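Local coordinates for protein L-methionine gamma-lyase (Fusobacterium nucleatum subsp. nucleatum, PDB 6LXU) that is a pyridoxal-phosphate-dependent enzyme of the Cys/Met metabolism family, a tetramer of identical chains that each carry the cofactor covalently bound, at residues A[104-109]-A[129-134]; A[154-159]-A[182-187]; A[62-67]-A[248-253]; A[84-89]-A[223-228]; A[348-353]-A[374-379]. All blocks are in the same frame, centred on the assembly; numbering follows the deposited sequence. Where two conformers were deposited one is given.

Interaction 1: residues A[104-109]-A[129-134]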
# COMPACT_ATOMS: atom_id res chain seq x y z
N GLY A 104 2.35 23.73 -35.98
CA GLY A 104 1.74 23.89 -37.30
C GLY A 104 0.43 23.14 -37.49
O GLY A 104 -0.29 23.38 -38.47
N ASP A 105 0.12 22.20 -36.59
CA ASP A 105 -1.16 21.50 -36.61
C ASP A 105 -2.24 22.40 -36.04
O ASP A 105 -1.98 23.38 -35.34
CB ASP A 105 -1.14 20.21 -35.77
CG ASP A 105 -0.39 19.08 -36.42
OD1 ASP A 105 -0.05 19.17 -37.62
OD2 ASP A 105 -0.18 18.05 -35.73
N HIS A 106 -3.48 22.01 -36.32
CA HIS A 106 -4.68 22.69 -35.87
C HIS A 106 -5.59 21.72 -35.09
O HIS A 106 -5.65 20.52 -35.39
CB HIS A 106 -5.39 23.32 -37.08
CG HIS A 106 -6.69 23.99 -36.79
ND1 HIS A 106 -7.89 23.52 -37.29
CD2 HIS A 106 -6.99 25.13 -36.12
CE1 HIS A 106 -8.86 24.32 -36.91
NE2 HIS A 106 -8.35 25.32 -36.21
N VAL A 107 -6.29 22.28 -34.12
CA VAL A 107 -7.23 21.55 -33.26
C VAL A 107 -8.56 22.28 -33.28
O VAL A 107 -8.59 23.51 -33.15
CB VAL A 107 -6.72 21.48 -31.80
CG1 VAL A 107 -7.76 20.83 -30.88
CG2 VAL A 107 -5.39 20.75 -31.74
N VAL A 108 -9.65 21.53 -33.45
CA VAL A 108 -11.00 22.03 -33.26
C VAL A 108 -11.55 21.42 -31.98
O VAL A 108 -11.53 20.19 -31.83
CB VAL A 108 -11.93 21.69 -34.43
CG1 VAL A 108 -13.37 22.13 -34.16
CG2 VAL A 108 -11.42 22.32 -35.72
N THR A 109 -12.06 22.24 -31.09
CA THR A 109 -12.64 21.75 -29.85
C THR A 109 -13.72 22.71 -29.34
O THR A 109 -14.10 23.66 -30.05
CB THR A 109 -11.53 21.44 -28.81
OG1 THR A 109 -12.09 20.69 -27.73
CG2 THR A 109 -10.90 22.72 -28.26
N GLY A 129 3.14 26.25 -30.80
CA GLY A 129 2.91 26.34 -32.23
C GLY A 129 1.69 25.62 -32.76
O GLY A 129 1.55 25.50 -33.97
N VAL A 130 0.79 25.18 -31.87
CA VAL A 130 -0.45 24.52 -32.28
C VAL A 130 -1.54 25.59 -32.33
O VAL A 130 -1.67 26.40 -31.42
CB VAL A 130 -0.82 23.39 -31.31
CG1 VAL A 130 -2.14 22.74 -31.72
CG2 VAL A 130 0.29 22.36 -31.26
N GLU A 131 -2.32 25.59 -33.42
CA GLU A 131 -3.47 26.48 -33.59
C GLU A 131 -4.69 25.79 -33.00
O GLU A 131 -4.92 24.62 -33.31
CB GLU A 131 -3.73 26.70 -35.10
CG GLU A 131 -2.55 27.25 -35.90
CD GLU A 131 -2.68 27.05 -37.41
OE1 GLU A 131 -3.77 26.69 -37.91
OE2 GLU A 131 -1.67 27.27 -38.12
N VAL A 132 -5.47 26.49 -32.20
CA VAL A 132 -6.68 25.91 -31.61
C VAL A 132 -7.87 26.83 -31.88
O VAL A 132 -7.80 28.03 -31.62
CB VAL A 132 -6.53 25.66 -30.10
CG1 VAL A 132 -7.77 24.94 -29.55
CG2 VAL A 132 -5.28 24.84 -29.80
N THR A 133 -8.94 26.26 -32.42
CA THR A 133 -10.20 26.96 -32.60
C THR A 133 -11.24 26.37 -31.66
O THR A 133 -11.47 25.14 -31.66
CB THR A 133 -10.70 26.84 -34.05
OG1 THR A 133 -9.70 27.34 -34.94
CG2 THR A 133 -11.98 27.65 -34.25
N PHE A 134 -11.86 27.22 -30.86
CA PHE A 134 -12.93 26.84 -29.95
C PHE A 134 -14.26 27.20 -30.58
O PHE A 134 -14.49 28.37 -30.92
CB PHE A 134 -12.78 27.56 -28.62
CG PHE A 134 -11.51 27.23 -27.90
CD1 PHE A 134 -11.39 26.05 -27.17
CD2 PHE A 134 -10.42 28.09 -27.98
CE1 PHE A 134 -10.21 25.74 -26.51
CE2 PHE A 134 -9.23 27.78 -27.31
CZ PHE A 134 -9.13 26.61 -26.58

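Interaction 2: residues A[154-159]-A[182-187]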
# COMPACT_ATOMS: atom_id res chain seq x y z
N VAL A 154 -9.88 16.69 -33.55
CA VAL A 154 -11.15 17.21 -33.08
C VAL A 154 -11.34 16.59 -31.70
O VAL A 154 -11.38 15.37 -31.58
CB VAL A 154 -12.31 16.88 -34.05
CG1 VAL A 154 -13.65 17.21 -33.44
CG2 VAL A 154 -12.12 17.64 -35.35
N TYR A 155 -11.40 17.43 -30.67
CA TYR A 155 -11.41 16.97 -29.27
C TYR A 155 -12.76 17.29 -28.68
O TYR A 155 -13.20 18.44 -28.72
CB TYR A 155 -10.29 17.66 -28.49
CG TYR A 155 -10.14 17.16 -27.08
CD1 TYR A 155 -10.97 17.60 -26.08
CD2 TYR A 155 -9.18 16.21 -26.76
CE1 TYR A 155 -10.87 17.11 -24.78
CE2 TYR A 155 -9.05 15.73 -25.46
CZ TYR A 155 -9.90 16.18 -24.47
OH TYR A 155 -9.74 15.70 -23.18
N LEU A 156 -13.44 16.26 -28.14
CA LEU A 156 -14.82 16.39 -27.70
C LEU A 156 -15.01 15.86 -26.28
O LEU A 156 -14.26 15.00 -25.82
CB LEU A 156 -15.76 15.62 -28.63
CG LEU A 156 -15.62 15.94 -30.12
CD1 LEU A 156 -16.39 14.95 -30.96
CD2 LEU A 156 -16.07 17.36 -30.41
N GLU A 157 -16.07 16.33 -25.64
CA GLU A 157 -16.38 15.93 -24.27
C GLU A 157 -17.88 15.98 -24.10
O GLU A 157 -18.47 17.02 -24.35
CB GLU A 157 -15.67 16.89 -23.32
CG GLU A 157 -15.66 16.51 -21.87
CD GLU A 157 -14.90 17.50 -21.00
OE1 GLU A 157 -13.87 18.11 -21.43
OE2 GLU A 157 -15.35 17.67 -19.85
N THR A 158 -18.53 14.88 -23.69
CA THR A 158 -19.98 14.85 -23.53
C THR A 158 -20.38 13.74 -22.57
O THR A 158 -19.89 12.63 -22.72
CB THR A 158 -20.74 14.69 -24.88
OG1 THR A 158 -22.15 14.69 -24.65
CG2 THR A 158 -20.32 13.46 -25.65
N PRO A 159 -21.25 14.00 -21.60
CA PRO A 159 -21.71 15.33 -21.17
C PRO A 159 -20.56 16.17 -20.65
O PRO A 159 -19.56 15.61 -20.20
CB PRO A 159 -22.70 15.01 -20.04
CG PRO A 159 -23.05 13.57 -20.21
CD PRO A 159 -21.81 12.94 -20.76
N THR A 182 -7.35 13.67 -39.73
CA THR A 182 -7.90 14.14 -38.46
C THR A 182 -8.27 12.99 -37.52
O THR A 182 -8.97 12.05 -37.90
CB THR A 182 -9.14 15.01 -38.68
OG1 THR A 182 -8.82 16.09 -39.57
CG2 THR A 182 -9.69 15.58 -37.37
N LEU A 183 -7.80 13.08 -36.27
CA LEU A 183 -8.17 12.14 -35.21
C LEU A 183 -9.23 12.75 -34.32
O LEU A 183 -9.15 13.93 -33.97
CB LEU A 183 -6.96 11.79 -34.36
CG LEU A 183 -5.84 11.04 -35.08
CD1 LEU A 183 -4.58 11.04 -34.23
CD2 LEU A 183 -6.27 9.62 -35.43
N VAL A 184 -10.22 11.94 -33.94
CA VAL A 184 -11.25 12.34 -33.02
C VAL A 184 -10.93 11.74 -31.65
O VAL A 184 -10.76 10.53 -31.53
CB VAL A 184 -12.66 11.90 -33.49
CG1 VAL A 184 -13.72 12.39 -32.51
CG2 VAL A 184 -12.96 12.44 -34.89
N ILE A 185 -10.84 12.62 -30.64
CA ILE A 185 -10.49 12.24 -29.27
C ILE A 185 -11.66 12.64 -28.40
O ILE A 185 -12.11 13.77 -28.47
CB ILE A 185 -9.20 12.95 -28.80
CG1 ILE A 185 -8.06 12.65 -29.77
CG2 ILE A 185 -8.85 12.52 -27.38
CD1 ILE A 185 -6.76 13.37 -29.47
N VAL A 186 -12.15 11.71 -27.56
CA VAL A 186 -13.26 11.99 -26.66
C VAL A 186 -12.87 11.71 -25.22
O VAL A 186 -12.39 10.62 -24.90
CB VAL A 186 -14.51 11.16 -27.03
CG1 VAL A 186 -15.62 11.32 -26.00
CG2 VAL A 186 -14.99 11.58 -28.40
N ASP A 187 -13.15 12.68 -24.36
CA ASP A 187 -13.06 12.51 -22.91
C ASP A 187 -14.38 11.92 -22.43
O ASP A 187 -15.39 12.62 -22.37
CB ASP A 187 -12.73 13.86 -22.27
CG ASP A 187 -12.59 13.80 -20.77
OD1 ASP A 187 -13.06 12.81 -20.16
OD2 ASP A 187 -12.03 14.77 -20.20
O HOH W 1 -11.15 17.05 -21.29
O HOH W 2 -17.54 12.33 -23.92

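Interaction 3: residues A[62-67]-A[248-253]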
# COMPACT_ATOMS: atom_id res chain seq x y z
N LEU A 62 7.88 1.99 -19.02
CA LEU A 62 7.45 1.36 -20.28
C LEU A 62 6.19 0.53 -20.13
O LEU A 62 5.34 0.51 -21.04
CB LEU A 62 8.56 0.48 -20.85
CG LEU A 62 9.87 1.19 -21.20
CD1 LEU A 62 10.93 0.19 -21.65
CD2 LEU A 62 9.66 2.25 -22.26
N GLY A 63 6.06 -0.17 -19.00
CA GLY A 63 4.95 -1.06 -18.74
C GLY A 63 5.23 -1.90 -17.52
O GLY A 63 6.36 -2.06 -17.11
N ASN A 64 4.15 -2.45 -16.94
CA ASN A 64 4.24 -3.18 -15.69
C ASN A 64 3.08 -4.19 -15.68
O ASN A 64 2.00 -3.84 -16.13
CB ASN A 64 4.11 -2.18 -14.52
CG ASN A 64 4.04 -2.83 -13.16
OD1 ASN A 64 3.03 -3.42 -12.80
ND2 ASN A 64 5.11 -2.70 -12.38
N PRO A 65 3.29 -5.41 -15.16
CA PRO A 65 2.21 -6.40 -15.28
C PRO A 65 0.91 -6.02 -14.57
O PRO A 65 -0.16 -6.34 -15.08
CB PRO A 65 2.82 -7.70 -14.76
CG PRO A 65 4.20 -7.39 -14.35
CD PRO A 65 4.53 -5.97 -14.62
N THR A 66 0.99 -5.39 -13.40
CA THR A 66 -0.23 -4.93 -12.74
C THR A 66 -0.96 -3.92 -13.63
O THR A 66 -2.15 -4.01 -13.87
CB THR A 66 0.07 -4.33 -11.35
OG1 THR A 66 0.84 -5.25 -10.58
CG2 THR A 66 -1.21 -3.95 -10.64
N THR A 67 -0.20 -2.96 -14.14
CA THR A 67 -0.77 -1.93 -15.00
C THR A 67 -1.33 -2.51 -16.30
O THR A 67 -2.36 -2.05 -16.78
CB THR A 67 0.29 -0.87 -15.26
OG1 THR A 67 0.80 -0.48 -13.99
CG2 THR A 67 -0.29 0.32 -15.96
N LEU A 248 1.82 5.66 -13.91
CA LEU A 248 0.94 5.22 -12.83
C LEU A 248 1.71 4.31 -11.85
O LEU A 248 2.41 3.38 -12.24
CB LEU A 248 -0.25 4.47 -13.41
CG LEU A 248 -1.33 4.08 -12.41
CD1 LEU A 248 -1.96 5.29 -11.74
CD2 LEU A 248 -2.40 3.28 -13.13
N GLY A 249 1.54 4.57 -10.56
CA GLY A 249 2.13 3.71 -9.55
C GLY A 249 1.44 2.35 -9.53
O GLY A 249 0.21 2.29 -9.63
N PRO A 250 2.20 1.25 -9.39
CA PRO A 250 1.54 -0.06 -9.33
C PRO A 250 0.49 -0.16 -8.22
O PRO A 250 -0.56 -0.78 -8.44
CB PRO A 250 2.71 -1.02 -9.18
CG PRO A 250 3.82 -0.35 -9.93
CD PRO A 250 3.66 1.11 -9.58
N GLN A 251 0.72 0.46 -7.08
CA GLN A 251 -0.30 0.46 -6.02
C GLN A 251 -1.60 1.07 -6.51
O GLN A 251 -2.69 0.54 -6.28
CB GLN A 251 0.18 1.22 -4.79
CG GLN A 251 -0.86 1.26 -3.68
CD GLN A 251 -1.17 -0.12 -3.14
OE1 GLN A 251 -0.23 -0.87 -2.81
NE2 GLN A 251 -2.45 -0.47 -3.02
N GLU A 252 -1.49 2.21 -7.19
CA GLU A 252 -2.68 2.86 -7.73
C GLU A 252 -3.33 2.04 -8.83
O GLU A 252 -4.56 1.97 -8.90
CB GLU A 252 -2.39 4.30 -8.18
CG GLU A 252 -2.25 5.27 -7.02
CD GLU A 252 -0.91 5.24 -6.31
OE1 GLU A 252 0.10 4.83 -6.94
OE2 GLU A 252 -0.82 5.67 -5.13
N ALA A 253 -2.53 1.39 -9.68
CA ALA A 253 -3.10 0.47 -10.66
C ALA A 253 -3.94 -0.61 -9.97
O ALA A 253 -5.05 -0.91 -10.42
CB ALA A 253 -2.02 -0.14 -11.53
O HOH W 3 2.72 1.40 -14.16

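Interaction 4: residues A[84-89]-A[223-228]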
# COMPACT_ATOMS: atom_id res chain seq x y z
N ILE A 84 -3.84 2.24 -22.34
CA ILE A 84 -2.64 2.81 -21.74
C ILE A 84 -3.06 3.52 -20.47
O ILE A 84 -4.06 4.24 -20.46
CB ILE A 84 -1.95 3.84 -22.64
CG1 ILE A 84 -1.96 3.43 -24.11
CG2 ILE A 84 -0.53 4.08 -22.17
CD1 ILE A 84 -1.52 4.57 -24.98
N ALA A 85 -2.29 3.32 -19.40
CA ALA A 85 -2.55 3.97 -18.12
C ALA A 85 -1.51 5.03 -17.81
O ALA A 85 -0.33 4.89 -18.13
CB ALA A 85 -2.57 2.95 -17.00
N MET A 86 -1.98 6.09 -17.15
CA MET A 86 -1.16 7.21 -16.72
C MET A 86 -1.55 7.60 -15.30
O MET A 86 -2.59 7.21 -14.79
CB MET A 86 -1.32 8.42 -17.65
CG MET A 86 -0.88 8.19 -19.08
SD MET A 86 -2.05 7.27 -20.09
CE MET A 86 -1.27 7.51 -21.68
N SER A 87 -0.72 8.45 -14.70
CA SER A 87 -0.90 8.85 -13.30
C SER A 87 -1.87 10.02 -13.08
O SER A 87 -2.00 10.48 -11.95
CB SER A 87 0.44 9.13 -12.66
OG SER A 87 1.07 10.19 -13.34
N SER A 88 -2.58 10.45 -14.13
CA SER A 88 -3.77 11.30 -13.97
C SER A 88 -4.51 11.33 -15.29
O SER A 88 -3.94 11.01 -16.34
CB SER A 88 -3.41 12.74 -13.57
OG SER A 88 -2.77 13.42 -14.64
N GLY A 89 -5.76 11.76 -15.25
CA GLY A 89 -6.50 12.10 -16.46
C GLY A 89 -5.77 13.11 -17.32
O GLY A 89 -5.68 12.94 -18.55
N GLY A 223 -5.26 8.25 -15.07
CA GLY A 223 -5.85 8.42 -16.39
C GLY A 223 -5.73 7.15 -17.19
O GLY A 223 -4.86 6.31 -16.94
N LEU A 224 -6.61 7.02 -18.19
CA LEU A 224 -6.60 5.88 -19.10
C LEU A 224 -6.88 6.34 -20.51
O LEU A 224 -7.64 7.29 -20.73
CB LEU A 224 -7.63 4.83 -18.68
CG LEU A 224 -7.42 4.19 -17.32
CD1 LEU A 224 -8.65 3.47 -16.83
CD2 LEU A 224 -6.22 3.27 -17.33
N VAL A 225 -6.26 5.65 -21.47
CA VAL A 225 -6.49 5.87 -22.89
C VAL A 225 -6.85 4.54 -23.53
O VAL A 225 -6.24 3.53 -23.19
CB VAL A 225 -5.22 6.42 -23.57
CG1 VAL A 225 -5.42 6.62 -25.07
CG2 VAL A 225 -4.75 7.72 -22.93
N VAL A 226 -7.83 4.54 -24.44
CA VAL A 226 -8.12 3.37 -25.26
C VAL A 226 -8.14 3.78 -26.72
O VAL A 226 -8.78 4.76 -27.10
CB VAL A 226 -9.45 2.70 -24.90
CG1 VAL A 226 -9.66 1.44 -25.76
CG2 VAL A 226 -9.46 2.30 -23.43
N THR A 227 -7.43 3.01 -27.55
CA THR A 227 -7.38 3.26 -28.98
C THR A 227 -6.86 2.02 -29.71
O THR A 227 -6.64 0.98 -29.11
CB THR A 227 -6.55 4.55 -29.27
OG1 THR A 227 -6.64 4.89 -30.65
CG2 THR A 227 -5.09 4.40 -28.91
N ARG A 228 -6.68 2.17 -31.03
CA ARG A 228 -6.11 1.10 -31.85
C ARG A 228 -4.65 0.87 -31.47
O ARG A 228 -3.96 1.82 -31.04
CB ARG A 228 -6.14 1.45 -33.34
CG ARG A 228 -7.49 1.74 -33.93
CD ARG A 228 -7.36 2.18 -35.39
NE ARG A 228 -6.71 3.47 -35.65
CZ ARG A 228 -7.31 4.68 -35.72
NH1 ARG A 228 -8.61 4.81 -35.46
NH2 ARG A 228 -6.60 5.76 -36.02

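Interaction 5: residues A[348-353]-A[374-379]. With NO3 (nitrate ion), chain C.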
# COMPACT_ATOMS: atom_id res chain seq x y z
N LEU A 348 -20.80 14.25 -3.54
CA LEU A 348 -20.01 15.48 -3.48
C LEU A 348 -20.81 16.61 -4.09
O LEU A 348 -21.62 16.41 -5.00
CB LEU A 348 -18.70 15.32 -4.25
CG LEU A 348 -17.80 14.15 -3.88
CD1 LEU A 348 -16.55 14.17 -4.72
CD2 LEU A 348 -17.45 14.14 -2.40
N ILE A 349 -20.54 17.82 -3.62
CA ILE A 349 -21.30 18.99 -4.08
C ILE A 349 -20.39 20.21 -4.08
O ILE A 349 -19.50 20.34 -3.23
CB ILE A 349 -22.56 19.17 -3.23
CG1 ILE A 349 -23.58 20.13 -3.88
CG2 ILE A 349 -22.24 19.60 -1.81
CD1 ILE A 349 -24.90 20.19 -3.15
N GLN A 350 -20.61 21.11 -5.05
CA GLN A 350 -19.87 22.36 -5.14
C GLN A 350 -20.77 23.47 -5.68
O GLN A 350 -21.70 23.19 -6.44
CB GLN A 350 -18.65 22.19 -6.04
CG GLN A 350 -18.90 21.55 -7.39
CD GLN A 350 -17.66 21.56 -8.24
OE1 GLN A 350 -17.40 22.53 -8.95
NE2 GLN A 350 -16.87 20.49 -8.17
N HIS A 351 -20.45 24.70 -5.31
CA HIS A 351 -21.14 25.91 -5.76
C HIS A 351 -20.08 26.74 -6.45
O HIS A 351 -19.34 27.47 -5.78
CB HIS A 351 -21.74 26.62 -4.55
CG HIS A 351 -22.37 27.94 -4.86
ND1 HIS A 351 -22.07 29.09 -4.17
CD2 HIS A 351 -23.30 28.27 -5.79
CE1 HIS A 351 -22.79 30.08 -4.66
NE2 HIS A 351 -23.54 29.62 -5.64
N PRO A 352 -19.93 26.59 -7.78
CA PRO A 352 -18.77 27.20 -8.42
C PRO A 352 -18.59 28.70 -8.18
O PRO A 352 -17.45 29.17 -8.03
CB PRO A 352 -18.98 26.89 -9.90
CG PRO A 352 -19.78 25.65 -9.92
CD PRO A 352 -20.63 25.66 -8.69
N ALA A 353 -19.69 29.46 -8.11
CA ALA A 353 -19.57 30.91 -7.97
C ALA A 353 -18.85 31.32 -6.70
O ALA A 353 -18.13 32.33 -6.72
CB ALA A 353 -20.95 31.58 -8.04
N LEU A 374 -25.85 28.39 -9.49
CA LEU A 374 -25.52 27.07 -10.04
C LEU A 374 -24.82 26.19 -9.00
O LEU A 374 -23.82 26.59 -8.42
CB LEU A 374 -24.65 27.21 -11.28
CG LEU A 374 -24.43 25.94 -12.10
CD1 LEU A 374 -25.69 25.48 -12.80
CD2 LEU A 374 -23.32 26.18 -13.11
N VAL A 375 -25.38 24.99 -8.80
CA VAL A 375 -24.81 23.98 -7.90
C VAL A 375 -24.57 22.72 -8.73
O VAL A 375 -25.41 22.34 -9.55
CB VAL A 375 -25.77 23.71 -6.73
CG1 VAL A 375 -25.23 22.60 -5.83
CG2 VAL A 375 -26.00 25.00 -5.94
N ARG A 376 -23.39 22.11 -8.53
CA ARG A 376 -23.03 20.85 -9.20
C ARG A 376 -22.99 19.72 -8.18
O ARG A 376 -22.28 19.81 -7.17
CB ARG A 376 -21.68 20.95 -9.89
CG ARG A 376 -21.49 19.83 -10.91
CD ARG A 376 -20.10 19.77 -11.49
NE ARG A 376 -19.23 19.00 -10.62
CZ ARG A 376 -18.11 18.39 -10.99
NH1 ARG A 376 -17.66 18.48 -12.26
NH2 ARG A 376 -17.42 17.69 -10.10
N LEU A 377 -23.75 18.66 -8.44
CA LEU A 377 -23.88 17.53 -7.55
C LEU A 377 -23.37 16.26 -8.23
O LEU A 377 -23.84 15.88 -9.32
CB LEU A 377 -25.35 17.37 -7.18
CG LEU A 377 -25.70 16.28 -6.19
CD1 LEU A 377 -25.15 16.60 -4.81
CD2 LEU A 377 -27.22 16.12 -6.11
N SER A 378 -22.39 15.60 -7.59
CA SER A 378 -21.96 14.24 -7.98
C SER A 378 -22.68 13.27 -7.07
O SER A 378 -22.35 13.16 -5.88
CB SER A 378 -20.45 14.11 -7.82
OG SER A 378 -20.05 12.76 -8.03
N VAL A 379 -23.68 12.59 -7.59
CA VAL A 379 -24.50 11.71 -6.78
C VAL A 379 -23.71 10.44 -6.43
O VAL A 379 -23.20 9.76 -7.32
CB VAL A 379 -25.80 11.35 -7.52
CG1 VAL A 379 -26.63 10.33 -6.74
CG2 VAL A 379 -26.63 12.60 -7.81
N NO3 C . -14.35 18.64 -10.89
O1 NO3 C . -14.45 17.42 -10.89
O2 NO3 C . -14.22 19.25 -11.98
O3 NO3 C . -14.38 19.28 -9.80
O HOH W 4 -22.28 28.82 -9.03

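Interaction 1: residues A[104-109]-A[129-134]
His106 and Thr133 are joined through their side chains across a pair of parallel strands. His106 NE2 lies 2.7 Å from Thr133 OG1, in a nearly straight hydrogen bond for which either atom could be the donor; the hydroxyl comes in at the edge of the imidazole, near its plane. With CG anti to the backbone N (chi1 177°), the ring lies across toward the neighbouring strand, where Glu131 CB also meets its edge, 3.8 Å from His106 CD2. ND1 bonds to Thr151 OG1 on the strand beyond, so the imidazole, with a nitrogen at either end, spans three strands and its rotation is fixed.

Apolar contacts dominate on the side of Val107 and Val132. Val107 CG2 rests against CG1 of Val130, just before the strand, at 3.8 Å, two branched side chains that suit extended backbone. Thr109 divides its branches: the methyl CG2 approaches Phe134 CD1 at 3.5 Å, the two side chains lying alongside each other, while OG1 bonds to Tyr155 O. Val132 CG1 lies over one face of the Phe134 ring, toward its rim.

Between the strands run the parallel backbone bonds, such as Val107 N to Glu131 O (2.8 Å) and Thr133 N to Val107 O (2.9 Å). Before the strands, Gly104 N reaches Gly129 O (2.8 Å), and both glycines have the positive phi their type allows. Strand 106-110, helix 115-125 and strand 131-135 form a beta-alpha-beta crossover at the margin of the cofactor domain's sheet.

Interaction 2: residues A[154-159]-A[182-187]
Strands 154-157 and 183-187 run parallel, 4.7 Å apart at an angle of 21°, and bond in turn from Val154 N to Leu183 O, Ile185 N to Val154 O, Leu156 N to Ile185 O and Asp187 N to Leu156 O. Valine, leucine and isoleucine suit this buried middle of the sheet. Leu156 CD1 touches Val184 CG1 (4.0 Å) on one face, close to helix 169-176. On the other, Tyr155 has CG anti to its own N (chi1 -174°), which carries the ring across so that CE2 packs on Ile185 CG2 at 3.7 Å, while Ile185 O lies over one ring face. The phenol ends near Asp187, its ring plane steeply inclined to the carboxylate.

Water 1 gathers the polar tips. It accepts from Tyr155 OH (2.7 Å), in the plane of the ring, and donates to Glu157 OE1 (2.9 Å) and Asp187 OD2 (2.7 Å). The two acidic side chains lie side by side, and both have further partners: Glu157 OE1 takes Tyr114 N and Asp187 OD1 takes Thr189 OG1. Where the strands part, water 2 accepts from Thr158 N (2.7 Å) and donates to Asp187 O (2.7 Å), just before the cis peptide that precedes Pro159.

Asp187 OD2 also lies close to N1 of the modified Lys212 with its cofactor. The apolar strands thus end in a water-linked polar cluster, in which Tyr155 and Glu157 probably help to position the carboxylate beside the cofactor ring.

Interaction 3: residues A[62-67]-A[248-253]
Asn64 meets Pro250 where two helices begin side by side. From CB the side chain leaves with CG anti to the backbone N (chi1 174°), and Asn64 CG comes to 4.1 Å from Pro250 CG. Beyond it the amide divides. Asn64 OD1 turns back to accept a weak capping bond from Thr66 N at 2.9 Å, Asn64 holding the N-cap position of helix 65-78. Asn64 ND2 lies 3.6 Å from Pro250 CG, the two side chains crossing at about a right angle, and donates to Tyr33 O and Thr60 OG1. The place of each proline is apt: Pro65 and Pro250 both occupy the first turn of a helix, where no N-H is needed.

Beside this, small groups allow close approach. Ala253 CB is 4.0 Å from Thr66 CG2 and 3.8 Å from Thr67 OG1. The Thr66 hydroxyl is engaged with Pro31 O and Tyr33 N, so it is the methyl that faces the second helix. Thr67 OG1 instead reaches Leu248 O through water 3, at 2.7 Å from the hydroxyl.

Helices 65-78 and 250-260 thus touch at their N-terminal turns, with Thr67 and Leu248 both resting on Ala85 of strand 82-86, while Pro250 packs on Glu252 of the second subunit.

Interaction 4: residues A[84-89]-A[223-228]
Ile84 and Val225 form a hydrogen-bonded antiparallel pair, Ile84 N to Val225 O at 2.9 Å and Val225 N to Ile84 O at 2.8 Å. Met86 and Gly223 make a second such pair, but here both donors stand well above the carbonyl planes, as the chain begins to turn away after Met86.

Weaker CA-H...O contacts fill in between, among them Leu224 CA to Ile84 O at 3.3 Å. Gly223 CA likewise approaches Ser88 O at 3.2 Å. The site that a CB of Gly223 would occupy is taken by Ser88 O and Gly89 CA, which accounts for glycine here.

Apolar contacts divide between the two faces. Ala85 CB meets Leu224 CD2 at 3.7 Å, on the side of helix 65-78. On the other, Met86 bends at chi2 (78°) and brings its terminal CE to 3.7 Å from Val225 CG2, against helix 89-100; the flexible thioether follows the surface of the rigid, branched valine.

Ser88 caps that helix through Gly91 N and also bonds to Gly245 O of the second subunit, while Gly89 N binds OP1 of the modified Lys212. Pairing with Gly223 probably helps to set this helix N terminus, with its favourable dipole, at the cofactor phosphate.

Interaction 5: residues A[348-353]-A[374-379]
Ile349, Val375 and Leu377 make the tight side of this antiparallel pair. Ile349 has CG1 anti to the backbone N (chi1 -165°), and this branch crosses to Val375 CG1 at 3.6 Å; its terminal CD1 then meets Leu377 CD1 at 4.0 Å. All three are buried, with helices 263-282 and 322-332 nearby. Backbone bonds in both directions hold the strands, for example Arg376 N to Gln350 O at 2.9 Å.

Pairing is looser past Gln350. Leu374 O lies at the edge of the His351 ring, 3.2 Å from His351 CD2, and close to Pro352 CD. Since proline has no N-H to offer, water 4 completes the link, accepting from Ala353 N and donating to Leu374 O, each at 2.8 Å. His351 is fixed by ND1 to Ser354 OG and NE2 to Asp372 O.

The opposite face carries Gln350, Arg376 and Ser378 beside Leu348, and is partly open at Arg376. In one of two conformers of its side chain, Gln350 NE2 lies over one face of the guanidinium, the planes 38° apart, and donates to O3 of a nitrate ion; both contacts are therefore doubtful. The nitrate, probably from the crystallisation liquor, sits at the guanidinium edge, where Arg376 NH2 makes a weak bond to nitrate O1 at 3.1 Å. Arg376 NH1 bonds to Asn161 OD1, and Ser341 N also binds the nitrate.

One face of the sheet is thus cemented by hydrocarbon, whereas the other brings N-H donors and a cationic group together, which probably explains why a small anion from the liquor settles there.

Overall arrangement
From the N terminus, interaction 3 opens first at 62-67 and interaction 4 follows at 84-89, one helix later. Inside the long loop that both will close lie interactions 1 and 2, in series, each closing a short beta-alpha-beta loop. The chain then returns to close interaction 4 at 223-228 and, around it, interaction 3 at 248-253; these nest and none cross. Interactions 1, 2 and 4 share the seven-stranded sheet, with 1 and 4 at its two margins and 2 between, while interaction 3 packs helix starts on the outermost strand 82-86. Interaction 5 comes last, in a separate five-stranded sheet, its nearest atoms about 8 Å from interaction 2.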